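Local coordinates for ribokinase, putative (Burkholderia thailandensis, PDB 3B1N), which probably phosphorylates nucleosides such as inosine and mizoribine, using ATP as phosphate donor, and works within a ribokinase-type (PfkB) fold, at residues A10-M15 with A103-D108; R43-G48 with A285-Q290; M15-R20 with L35-P40. All blocks are in the same frame, centred on the assembly; numbering follows the deposited sequence. Where two conformers were deposited one is given.

How the contacts relate
All three contacts reach the small four-stranded sheet that forms the lid of this ribokinase-type fold, but at different depths. Contact 1 is buried and is ordinary parallel strand pairing, rich in direct backbone bonds. Contact 2, also buried, lies on the edge strand 45-47, which bonds to strand 10-16 through Ala10 O to Gly47 N and Asp12 N to Glu45 O; no direct hydrogen bond joins its segments, and waters fill the role. Contact 3 continues strand 10-16 past Met15, the residue it shares with contact 1, and is a surface contact made of aromatic and aliphatic packing. Contacts 1 and 2 touch the same mizoribine, whereas contact 3 reaches the mizoribine held by the second subunit.

Contact 1 (A10-M15 with A103-D108); sequences AYDNIM and AMITTD. With MZR (5-hydroxy-1-(beta-D-ribofuranosyl)-1H-imidazole-4-carboxamide), chain F.
The carbonyl oxygen of Ile105 receives one N-H from the neighbouring strand, that of Met15, with N and O 2.7 Å apart and 170° at the hydrogen, and, more weakly, a CA-H from Ile14. Both belong to a parallel strand pair in the lid sheet of the PfkB fold, where strands 10-16 and 101-107 run in the same direction with local axes 22° apart. Five backbone bonds, from Tyr11 O to Thr107 N, set the register; Asn13 donates from N to Ala103 O and accepts at O from Ile105 N, which brackets Met104, its bridge partner.

The face carrying Asp12, Ile14, Ala103 and Ile105 looks into the nucleoside pocket. CG of Asp12 stands beside the backbone N, anti to the carbonyl carbon (chi1 -69°), a torsion that leaves the carboxylate where it accepts a hydrogen bond from each of two ribose hydroxyls of mizoribine: O2' donates to Asp12 OD1 at 2.8 Å and O3' to Asp12 OD2 at 2.5 Å. One bond to each oxygen restrains the rotation of the group. Apolar neighbours on strand 101-107 support it: Ala103 CB lies 3.4 Å from Asp12 OD1, and Ile105 CD1 is 3.7 Å from Asp12 CG. Beyond the pocket, Ile14 CG2 touches the methyl of Thr107.

The opposite face, with Met15 and Thr106, packs on Ala116 and Ile114 of the second subunit. There the Met15 chain bends at its thioether, which folds the terminal methyl back over the partner strand until Met15 CE is 3.6 Å from Ile105 N.

Contact 2 (R43-G48 with A285-Q290); sequences RREFGG and AHQGPQ. With MZR (5-hydroxy-1-(beta-D-ribofuranosyl)-1H-imidazole-4-carboxamide), chain F.
Glu45 reaches across to the loop at Gln287-Pro289 and meets it atom by atom. The setting is the edge strand 45-47 of the lid sheet in the PfkB fold, faced by the loop that follows helix 269-284. Glu45 CB starts alongside the proline ring, 4.4 Å from Pro289 CD. At CG the chain bends (chi2 -76°), bringing Glu45 CD to 4.2 Å from Gly288 CA, where the loop has no side chain in its way. At the tip, Glu45 OE2 lies 3.8 Å from Gln287 CG, the two side chains crossing at about a right angle.

No direct hydrogen bond spans the segments, so the carboxylate is linked through water. One water donates to Glu45 OE2 and accepts from Gln287 NE2, both at 2.7 Å; another donates to OE2, accepts from Arg43 NH2 in the guanidinium plane and only weakly donates to Gln287 O. Arg43 NH2 also forms a long salt bridge of 3.4 Å with OE2 within its own segment. These partners would tend to stabilise a charged carboxylate.

Farther along, a third water joins Phe46 O to Gln290 N, while Phe46 O sits over the flat face of the Gln290 amide without a hydrogen bond; Gln290 NE2 bonds instead to Asn52 and Tyr78, and OE1 to Arg81. Pro289 CG comes to 3.4 Å from Phe46 O; its ring also touches Asp12. The strand leads directly into Gly48, at the N-cap of helix 49-59, where Gly48 N donates to mizoribine O3' at 3.0 Å with 148° at the hydrogen and only weakly to O2'.

Contact 3 (M15-R20 with L35-P40); sequences MTFEGR and LSFLVP. With MZR (5-hydroxy-1-(beta-D-ribofuranosyl)-1H-imidazole-4-carboxamide), chain C.
Leu35 lays one methyl over the ring of Phe17: CD1 sits 3.7 Å from the ring centroid and only 1° off the ring normal, a CH-pi contact over the face, while Leu35 CD2 leans on Phe17 CZ. Next to it, Phe37 receives Phe17 CA over a ring face, 4.1 Å from the centroid. Its CG stands between the backbone N and carbonyl carbon (chi1 56°), which turns the ring towards segment 15-20. The two phenyl rings meet obliquely, planes 57° apart, with Phe17 CD1 and Phe37 CD2 at 3.7 Å.

Past Phe37 the fit loosens. No hydrogen bond joins the segments directly; a water donates to Thr16 O at 2.6 Å and only weakly to Leu38 O. Ser36 points away from segment 15-20, and its OG lies 2.9 Å from both O6 and N7 of the mizoribine bound in the second subunit. Strand 35-38 meanwhile pairs in parallel with a strand of that subunit. Because only packing, and no direct hydrogen bond, joins segment 35-40 to segment 15-20, the chemistry is consistent with an arm whose strand pairing and Ser36 serve the second subunit.

Contact 1 (A10-M15 with A103-D108)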
loop_
_atom_site.group_PDB
_atom_site.type_symbol
_atom_site.label_atom_id
_atom_site.label_comp_id
_atom_site.label_asym_id
_atom_site.label_seq_id
_atom_site.Cartn_x
_atom_site.Cartn_y
_atom_site.Cartn_z
ATOM N N ALA B 10 -3.355 8.652 14.878
ATOM C CA ALA B 10 -3.655 8.688 13.420
ATOM C C ALA B 10 -4.915 7.974 13.109
ATOM O O ALA B 10 -5.396 7.143 13.887
ATOM C CB ALA B 10 -2.449 8.056 12.634
ATOM N N TYR B 11 -5.483 8.304 11.938
ATOM C CA TYR B 11 -6.570 7.512 11.378
ATOM C C TYR B 11 -5.996 6.589 10.320
ATOM O O TYR B 11 -5.247 7.026 9.450
ATOM C CB TYR B 11 -7.581 8.476 10.722
ATOM C CG TYR B 11 -8.311 9.310 11.738
ATOM C CD1 TYR B 11 -9.136 8.722 12.695
ATOM C CD2 TYR B 11 -8.122 10.685 11.797
ATOM C CE1 TYR B 11 -9.810 9.493 13.630
ATOM C CE2 TYR B 11 -8.779 11.479 12.743
ATOM C CZ TYR B 11 -9.628 10.875 13.651
ATOM O OH TYR B 11 -10.315 11.626 14.578
ATOM N N ASP B 12 -6.373 5.315 10.427
ATOM C CA ASP B 12 -5.835 4.274 9.565
ATOM C C ASP B 12 -6.831 3.834 8.506
ATOM O O ASP B 12 -7.991 3.587 8.834
ATOM C CB ASP B 12 -5.444 3.030 10.383
ATOM C CG ASP B 12 -4.257 3.252 11.274
ATOM O OD1 ASP B 12 -3.514 4.228 11.123
ATOM O OD2 ASP B 12 -4.021 2.353 12.087
ATOM N N ASN B 13 -6.370 3.717 7.261
ATOM C CA ASN B 13 -7.166 3.059 6.198
ATOM C C ASN B 13 -6.403 1.819 5.846
ATOM O O ASN B 13 -5.306 1.914 5.311
ATOM C CB ASN B 13 -7.358 4.006 5.011
ATOM C CG ASN B 13 -8.423 5.090 5.332
ATOM O OD1 ASN B 13 -8.102 6.231 5.557
ATOM N ND2 ASN B 13 -9.689 4.676 5.415
ATOM N N ILE B 14 -6.972 0.684 6.259
ATOM C CA ILE B 14 -6.271 -0.593 6.165
ATOM C C ILE B 14 -6.853 -1.425 5.018
ATOM O O ILE B 14 -8.078 -1.713 4.967
ATOM C CB ILE B 14 -6.384 -1.347 7.467
ATOM C CG1 ILE B 14 -5.681 -0.531 8.581
ATOM C CG2 ILE B 14 -5.704 -2.746 7.329
ATOM C CD1 ILE B 14 -6.105 -0.942 9.974
ATOM N N MET B 15 -5.939 -1.821 4.147
ATOM C CA MET B 15 -6.304 -2.604 2.979
ATOM C C MET B 15 -5.618 -3.940 3.126
ATOM O O MET B 15 -4.384 -4.033 3.025
ATOM C CB MET B 15 -5.812 -1.845 1.761
ATOM C CG MET B 15 -6.672 -0.560 1.503
ATOM S SD MET B 15 -5.759 0.706 0.625
ATOM C CE MET B 15 -4.801 1.444 1.988
ATOM N N ALA B 103 -2.842 7.171 7.854
ATOM C CA ALA B 103 -2.004 6.087 7.310
ATOM C C ALA B 103 -2.823 5.276 6.348
ATOM O O ALA B 103 -3.951 4.898 6.641
ATOM C CB ALA B 103 -1.529 5.167 8.467
ATOM N N MET B 104 -2.259 5.040 5.163
ATOM C CA MET B 104 -2.885 4.142 4.199
ATOM C C MET B 104 -2.017 2.888 4.219
ATOM O O MET B 104 -0.871 2.920 3.809
ATOM C CB MET B 104 -2.919 4.805 2.798
ATOM C CG MET B 104 -3.618 6.162 2.737
ATOM S SD MET B 104 -5.415 5.956 2.735
ATOM C CE MET B 104 -5.693 4.986 1.263
ATOM N N ILE B 105 -2.542 1.828 4.819
ATOM C CA ILE B 105 -1.761 0.630 5.129
ATOM C C ILE B 105 -2.206 -0.566 4.284
ATOM O O ILE B 105 -3.355 -0.952 4.344
ATOM C CB ILE B 105 -2.001 0.286 6.638
ATOM C CG1 ILE B 105 -1.675 1.497 7.507
ATOM C CG2 ILE B 105 -1.211 -1.009 7.070
ATOM C CD1 ILE B 105 -2.033 1.267 9.042
ATOM N N THR B 106 -1.263 -1.130 3.515
ATOM C CA THR B 106 -1.567 -2.395 2.834
ATOM C C THR B 106 -0.903 -3.563 3.513
ATOM O O THR B 106 0.319 -3.547 3.692
ATOM C CB THR B 106 -1.254 -2.352 1.386
ATOM O OG1 THR B 106 -1.933 -1.241 0.812
ATOM C CG2 THR B 106 -1.694 -3.722 0.785
ATOM N N THR B 107 -1.712 -4.494 4.025
ATOM C CA THR B 107 -1.170 -5.594 4.785
ATOM C C THR B 107 -1.285 -6.929 4.025
ATOM O O THR B 107 -2.106 -7.039 3.120
ATOM C CB THR B 107 -1.825 -5.644 6.228
ATOM O OG1 THR B 107 -1.431 -6.842 6.890
ATOM C CG2 THR B 107 -3.360 -5.542 6.192
ATOM N N ASP B 108 -0.460 -7.883 4.391
ATOM C CA ASP B 108 -0.749 -9.269 4.039
ATOM C C ASP B 108 -0.946 -10.038 5.319
ATOM O O ASP B 108 -0.972 -9.413 6.407
ATOM C CB ASP B 108 0.283 -9.911 3.095
ATOM C CG ASP B 108 1.598 -10.278 3.770
ATOM O OD1 ASP B 108 1.770 -10.087 5.008
ATOM O OD2 ASP B 108 2.483 -10.790 3.081
HETATM N N1 MZR F . 5.165 7.154 11.839
HETATM O O3 MZR F . 3.013 5.958 13.151
HETATM C C4 MZR F . 3.001 5.231 11.941
HETATM C C5 MZR F . 3.918 5.410 10.838
HETATM C C6 MZR F . 5.002 6.392 10.771
HETATM O O6 MZR F . 5.653 6.412 9.704
HETATM N N7 MZR F . 3.495 4.486 9.932
HETATM C C8 MZR F . 2.438 3.821 10.452
HETATM N N9 MZR F . 2.117 4.273 11.699
HETATM C "C1'" MZR F . 1.063 3.755 12.587
HETATM C "C2'" MZR F . -0.316 3.540 11.989
HETATM O "O2'" MZR F . -1.053 4.732 12.242
HETATM C "C3'" MZR F . -0.799 2.262 12.721
HETATM O "O3'" MZR F . -1.971 2.394 13.529
HETATM C "C4'" MZR F . 0.378 1.832 13.557
HETATM O "O4'" MZR F . 1.484 2.434 12.911
HETATM C "C5'" MZR F . 0.525 0.329 13.570
HETATM O "O5'" MZR F . 1.660 0.038 14.427
#

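Contact 2 (R43-G48 with A285-Q290)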
loop_
_atom_site.group_PDB
_atom_site.type_symbol
_atom_site.label_atom_id
_atom_site.label_comp_id
_atom_site.label_asym_id
_atom_site.label_seq_id
_atom_site.Cartn_x
_atom_site.Cartn_y
_atom_site.Cartn_z
ATOM N N ARG B 43 -13.146 2.971 5.383
ATOM C CA ARG B 43 -13.577 3.252 6.737
ATOM C C ARG B 43 -12.351 3.603 7.553
ATOM O O ARG B 43 -11.384 2.836 7.585
ATOM C CB ARG B 43 -14.220 2.019 7.343
ATOM C CG ARG B 43 -15.606 2.243 7.845
ATOM C CD ARG B 43 -16.449 0.949 7.741
ATOM N NE ARG B 43 -15.688 -0.289 7.966
ATOM C CZ ARG B 43 -15.136 -0.655 9.123
ATOM N NH1 ARG B 43 -15.212 0.140 10.185
ATOM N NH2 ARG B 43 -14.484 -1.806 9.209
ATOM N N ARG B 44 -12.375 4.768 8.174
ATOM C CA ARG B 44 -11.215 5.106 8.987
ATOM C C ARG B 44 -11.298 4.497 10.379
ATOM O O ARG B 44 -12.322 4.501 11.062
ATOM C CB ARG B 44 -10.892 6.606 8.964
ATOM C CG ARG B 44 -10.572 7.118 7.563
ATOM C CD ARG B 44 -9.705 8.360 7.605
ATOM N NE ARG B 44 -10.268 9.444 8.407
ATOM C CZ ARG B 44 -9.663 10.619 8.583
ATOM N NH1 ARG B 44 -8.474 10.847 8.014
ATOM N NH2 ARG B 44 -10.243 11.554 9.341
ATOM N N GLU B 45 -10.182 3.915 10.763
ATOM C CA GLU B 45 -10.085 3.214 12.035
ATOM C C GLU B 45 -9.196 4.073 12.919
ATOM O O GLU B 45 -8.294 4.797 12.459
ATOM C CB GLU B 45 -9.402 1.867 11.870
ATOM C CG GLU B 45 -10.046 0.831 10.962
ATOM C CD GLU B 45 -11.236 0.141 11.548
ATOM O OE1 GLU B 45 -11.720 0.551 12.635
ATOM O OE2 GLU B 45 -11.683 -0.838 10.888
ATOM N N PHE B 46 -9.423 3.974 14.215
ATOM C CA PHE B 46 -8.560 4.662 15.148
ATOM C C PHE B 46 -7.212 3.964 15.284
ATOM O O PHE B 46 -7.169 2.751 15.563
ATOM C CB PHE B 46 -9.270 4.734 16.530
ATOM C CG PHE B 46 -10.547 5.522 16.491
ATOM C CD1 PHE B 46 -10.521 6.898 16.459
ATOM C CD2 PHE B 46 -11.775 4.853 16.419
ATOM C CE1 PHE B 46 -11.714 7.633 16.434
ATOM C CE2 PHE B 46 -12.980 5.587 16.367
ATOM C CZ PHE B 46 -12.944 6.958 16.371
ATOM N N GLY B 47 -6.125 4.744 15.110
ATOM C CA GLY B 47 -4.803 4.168 15.002
ATOM C C GLY B 47 -3.746 5.128 15.474
ATOM O O GLY B 47 -4.004 5.974 16.330
ATOM N N GLY B 48 -2.547 4.947 14.951
ATOM C CA GLY B 48 -1.349 5.631 15.446
ATOM C C GLY B 48 -0.783 4.823 16.596
ATOM O O GLY B 48 -1.521 4.198 17.401
ATOM N N ALA B 285 -7.435 -11.035 15.919
ATOM C CA ALA B 285 -8.750 -11.626 15.655
ATOM C C ALA B 285 -9.817 -10.617 15.205
ATOM O O ALA B 285 -10.981 -10.999 14.955
ATOM C CB ALA B 285 -9.231 -12.433 16.862
ATOM N N HIS B 286 -9.444 -9.330 15.092
ATOM C CA HIS B 286 -10.406 -8.302 14.741
ATOM C C HIS B 286 -9.759 -7.290 13.809
ATOM O O HIS B 286 -8.536 -7.128 13.802
ATOM C CB HIS B 286 -10.972 -7.615 15.994
ATOM C CG HIS B 286 -11.558 -8.569 16.975
ATOM N ND1 HIS B 286 -12.887 -8.947 16.947
ATOM C CD2 HIS B 286 -10.974 -9.285 17.968
ATOM C CE1 HIS B 286 -13.094 -9.850 17.896
ATOM N NE2 HIS B 286 -11.956 -10.053 18.546
ATOM N N GLN B 287 -10.594 -6.599 13.038
ATOM C CA GLN B 287 -10.148 -5.681 11.996
ATOM C C GLN B 287 -9.863 -4.352 12.639
ATOM O O GLN B 287 -10.775 -3.806 13.273
ATOM C CB GLN B 287 -11.330 -5.493 11.016
ATOM C CG GLN B 287 -11.075 -4.498 9.918
ATOM C CD GLN B 287 -9.876 -4.863 9.117
ATOM O OE1 GLN B 287 -9.660 -6.048 8.816
ATOM N NE2 GLN B 287 -9.052 -3.864 8.774
ATOM N N GLY B 288 -8.670 -3.797 12.433
ATOM C CA GLY B 288 -8.362 -2.486 12.990
ATOM C C GLY B 288 -7.390 -2.741 14.135
ATOM O O GLY B 288 -7.427 -3.808 14.766
ATOM N N PRO B 289 -6.558 -1.757 14.473
ATOM C CA PRO B 289 -5.642 -1.946 15.615
ATOM C C PRO B 289 -6.337 -1.893 16.975
ATOM O O PRO B 289 -5.728 -2.387 17.930
ATOM C CB PRO B 289 -4.620 -0.802 15.459
ATOM C CG PRO B 289 -5.247 0.155 14.512
ATOM C CD PRO B 289 -6.240 -0.551 13.668
ATOM N N GLN B 290 -7.553 -1.325 17.084
ATOM C CA GLN B 290 -8.164 -1.135 18.408
ATOM C C GLN B 290 -9.593 -1.667 18.514
ATOM O O GLN B 290 -10.316 -1.307 19.443
ATOM C CB GLN B 290 -8.147 0.348 18.802
ATOM C CG GLN B 290 -6.764 1.018 18.860
ATOM C CD GLN B 290 -6.900 2.531 19.085
ATOM O OE1 GLN B 290 -7.873 2.986 19.752
ATOM N NE2 GLN B 290 -5.910 3.295 18.654
HETATM N N1 MZR F . 5.165 7.154 11.839
HETATM O O3 MZR F . 3.013 5.958 13.151
HETATM C C4 MZR F . 3.001 5.231 11.941
HETATM C C5 MZR F . 3.918 5.410 10.838
HETATM C C6 MZR F . 5.002 6.392 10.771
HETATM O O6 MZR F . 5.653 6.412 9.704
HETATM N N7 MZR F . 3.495 4.486 9.932
HETATM C C8 MZR F . 2.438 3.821 10.452
HETATM N N9 MZR F . 2.117 4.273 11.699
HETATM C "C1'" MZR F . 1.063 3.755 12.587
HETATM C "C2'" MZR F . -0.316 3.540 11.989
HETATM O "O2'" MZR F . -1.053 4.732 12.242
HETATM C "C3'" MZR F . -0.799 2.262 12.721
HETATM O "O3'" MZR F . -1.971 2.394 13.529
HETATM C "C4'" MZR F . 0.378 1.832 13.557
HETATM O "O4'" MZR F . 1.484 2.434 12.911
HETATM C "C5'" MZR F . 0.525 0.329 13.570
HETATM O "O5'" MZR F . 1.660 0.038 14.427
HETATM O O HOH W 1 -13.602 -2.590 11.820
HETATM O O HOH W 2 -10.378 -1.515 8.654
HETATM O O HOH W 3 -8.800 0.572 15.376
#

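Contact 3 (M15-R20 with L35-P40)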
loop_
_atom_site.group_PDB
_atom_site.type_symbol
_atom_site.label_atom_id
_atom_site.label_comp_id
_atom_site.label_asym_id
_atom_site.label_seq_id
_atom_site.Cartn_x
_atom_site.Cartn_y
_atom_site.Cartn_z
ATOM N N MET B 15 -5.939 -1.821 4.147
ATOM C CA MET B 15 -6.304 -2.604 2.979
ATOM C C MET B 15 -5.618 -3.940 3.126
ATOM O O MET B 15 -4.384 -4.033 3.025
ATOM C CB MET B 15 -5.812 -1.845 1.761
ATOM C CG MET B 15 -6.672 -0.560 1.503
ATOM S SD MET B 15 -5.759 0.706 0.625
ATOM C CE MET B 15 -4.801 1.444 1.988
ATOM N N THR B 16 -6.441 -4.952 3.399
ATOM C CA THR B 16 -5.992 -6.293 3.748
ATOM C C THR B 16 -5.911 -7.178 2.511
ATOM O O THR B 16 -6.956 -7.529 1.943
ATOM C CB THR B 16 -7.000 -7.019 4.694
ATOM O OG1 THR B 16 -7.245 -6.229 5.858
ATOM C CG2 THR B 16 -6.412 -8.342 5.158
ATOM N N PHE B 17 -4.699 -7.517 2.103
ATOM C CA PHE B 17 -4.555 -8.513 0.992
ATOM C C PHE B 17 -4.698 -9.850 1.650
ATOM O O PHE B 17 -3.907 -10.194 2.556
ATOM C CB PHE B 17 -3.212 -8.397 0.295
ATOM C CG PHE B 17 -2.942 -9.507 -0.705
ATOM C CD1 PHE B 17 -3.757 -9.595 -1.834
ATOM C CD2 PHE B 17 -1.867 -10.392 -0.549
ATOM C CE1 PHE B 17 -3.549 -10.586 -2.758
ATOM C CE2 PHE B 17 -1.668 -11.419 -1.495
ATOM C CZ PHE B 17 -2.538 -11.505 -2.577
ATOM N N GLU B 18 -5.692 -10.605 1.171
ATOM C CA GLU B 18 -5.973 -11.929 1.779
ATOM C C GLU B 18 -5.053 -12.962 1.171
ATOM O O GLU B 18 -5.443 -13.755 0.293
ATOM C CB GLU B 18 -7.441 -12.307 1.602
ATOM C CG GLU B 18 -8.392 -11.308 2.213
ATOM C CD GLU B 18 -8.323 -11.244 3.714
ATOM O OE1 GLU B 18 -7.855 -12.221 4.339
ATOM O OE2 GLU B 18 -8.745 -10.199 4.269
ATOM N N GLY B 19 -3.813 -12.952 1.618
ATOM C CA GLY B 19 -2.756 -13.767 1.040
ATOM C C GLY B 19 -1.436 -13.346 1.602
ATOM O O GLY B 19 -1.398 -12.646 2.615
ATOM N N ARG B 20 -0.370 -13.773 0.955
ATOM C CA ARG B 20 0.996 -13.548 1.404
ATOM C C ARG B 20 1.758 -12.943 0.256
ATOM O O ARG B 20 1.835 -13.558 -0.820
ATOM C CB ARG B 20 1.636 -14.886 1.802
ATOM C CG ARG B 20 1.068 -15.412 3.165
ATOM C CD ARG B 20 1.625 -16.830 3.445
ATOM N NE ARG B 20 3.075 -16.856 3.644
ATOM C CZ ARG B 20 3.924 -17.557 2.917
ATOM N NH1 ARG B 20 3.522 -18.277 1.879
ATOM N NH2 ARG B 20 5.196 -17.533 3.226
ATOM N N LEU B 35 -0.409 -6.462 -7.657
ATOM C CA LEU B 35 -1.652 -7.036 -7.131
ATOM C C LEU B 35 -2.768 -6.029 -7.334
ATOM O O LEU B 35 -2.532 -4.820 -7.264
ATOM C CB LEU B 35 -1.549 -7.300 -5.604
ATOM C CG LEU B 35 -0.577 -8.377 -5.149
ATOM C CD1 LEU B 35 -0.471 -8.287 -3.634
ATOM C CD2 LEU B 35 -1.070 -9.780 -5.620
ATOM N N SER B 36 -4.005 -6.495 -7.495
ATOM C CA SER B 36 -5.158 -5.612 -7.471
ATOM C C SER B 36 -6.270 -6.462 -6.896
ATOM O O SER B 36 -6.664 -7.485 -7.472
ATOM C CB SER B 36 -5.485 -5.044 -8.882
ATOM O OG SER B 36 -6.555 -4.082 -8.803
ATOM N N PHE B 37 -6.758 -6.037 -5.744
ATOM C CA PHE B 37 -7.702 -6.866 -4.978
ATOM C C PHE B 37 -8.866 -5.998 -4.531
ATOM O O PHE B 37 -8.707 -4.775 -4.278
ATOM C CB PHE B 37 -7.004 -7.573 -3.806
ATOM C CG PHE B 37 -6.280 -6.660 -2.835
ATOM C CD1 PHE B 37 -6.930 -6.192 -1.683
ATOM C CD2 PHE B 37 -4.946 -6.288 -3.057
ATOM C CE1 PHE B 37 -6.239 -5.348 -0.741
ATOM C CE2 PHE B 37 -4.289 -5.445 -2.156
ATOM C CZ PHE B 37 -4.943 -4.972 -0.996
ATOM N N LEU B 38 -10.056 -6.599 -4.437
ATOM C CA LEU B 38 -11.243 -5.831 -4.052
ATOM C C LEU B 38 -11.248 -5.519 -2.574
ATOM O O LEU B 38 -10.873 -6.358 -1.706
ATOM C CB LEU B 38 -12.538 -6.599 -4.365
ATOM C CG LEU B 38 -12.957 -6.701 -5.828
ATOM C CD1 LEU B 38 -14.429 -7.148 -5.811
ATOM C CD2 LEU B 38 -12.771 -5.443 -6.696
ATOM N N VAL B 39 -11.681 -4.301 -2.282
ATOM C CA VAL B 39 -11.860 -3.871 -0.898
ATOM C C VAL B 39 -13.230 -3.229 -0.732
ATOM O O VAL B 39 -13.809 -2.719 -1.716
ATOM C CB VAL B 39 -10.747 -2.922 -0.408
ATOM C CG1 VAL B 39 -9.396 -3.652 -0.407
ATOM C CG2 VAL B 39 -10.658 -1.654 -1.258
ATOM N N PRO B 40 -13.782 -3.262 0.501
ATOM C CA PRO B 40 -15.042 -2.571 0.760
ATOM C C PRO B 40 -14.883 -1.079 0.920
ATOM O O PRO B 40 -13.753 -0.530 0.815
ATOM C CB PRO B 40 -15.503 -3.189 2.086
ATOM C CG PRO B 40 -14.245 -3.638 2.755
ATOM C CD PRO B 40 -13.332 -4.095 1.629
HETATM N N1 MZR C . -9.844 -3.269 -12.418
HETATM O O3 MZR C . -8.978 -0.924 -13.411
HETATM C C4 MZR C . -8.042 -1.049 -12.363
HETATM C C5 MZR C . -7.999 -2.148 -11.414
HETATM C C6 MZR C . -8.932 -3.282 -11.475
HETATM O O6 MZR C . -8.812 -4.202 -10.616
HETATM N N7 MZR C . -6.951 -1.848 -10.617
HETATM C C8 MZR C . -6.383 -0.652 -10.994
HETATM N N9 MZR C . -7.106 -0.139 -12.060
HETATM C "C1'" MZR C . -6.782 1.080 -12.818
HETATM C "C2'" MZR C . -6.544 2.337 -12.011
HETATM O "O2'" MZR C . -7.796 3.021 -11.919
HETATM C "C3'" MZR C . -5.383 3.030 -12.757
HETATM O "O3'" MZR C . -5.774 4.315 -13.314
HETATM C "C4'" MZR C . -4.978 2.068 -13.860
HETATM O "O4'" MZR C . -5.503 0.810 -13.367
HETATM C "C5'" MZR C . -3.460 1.921 -13.981
HETATM O "O5'" MZR C . -2.916 1.168 -15.151
HETATM O O HOH W 4 -9.501 -7.011 1.425
#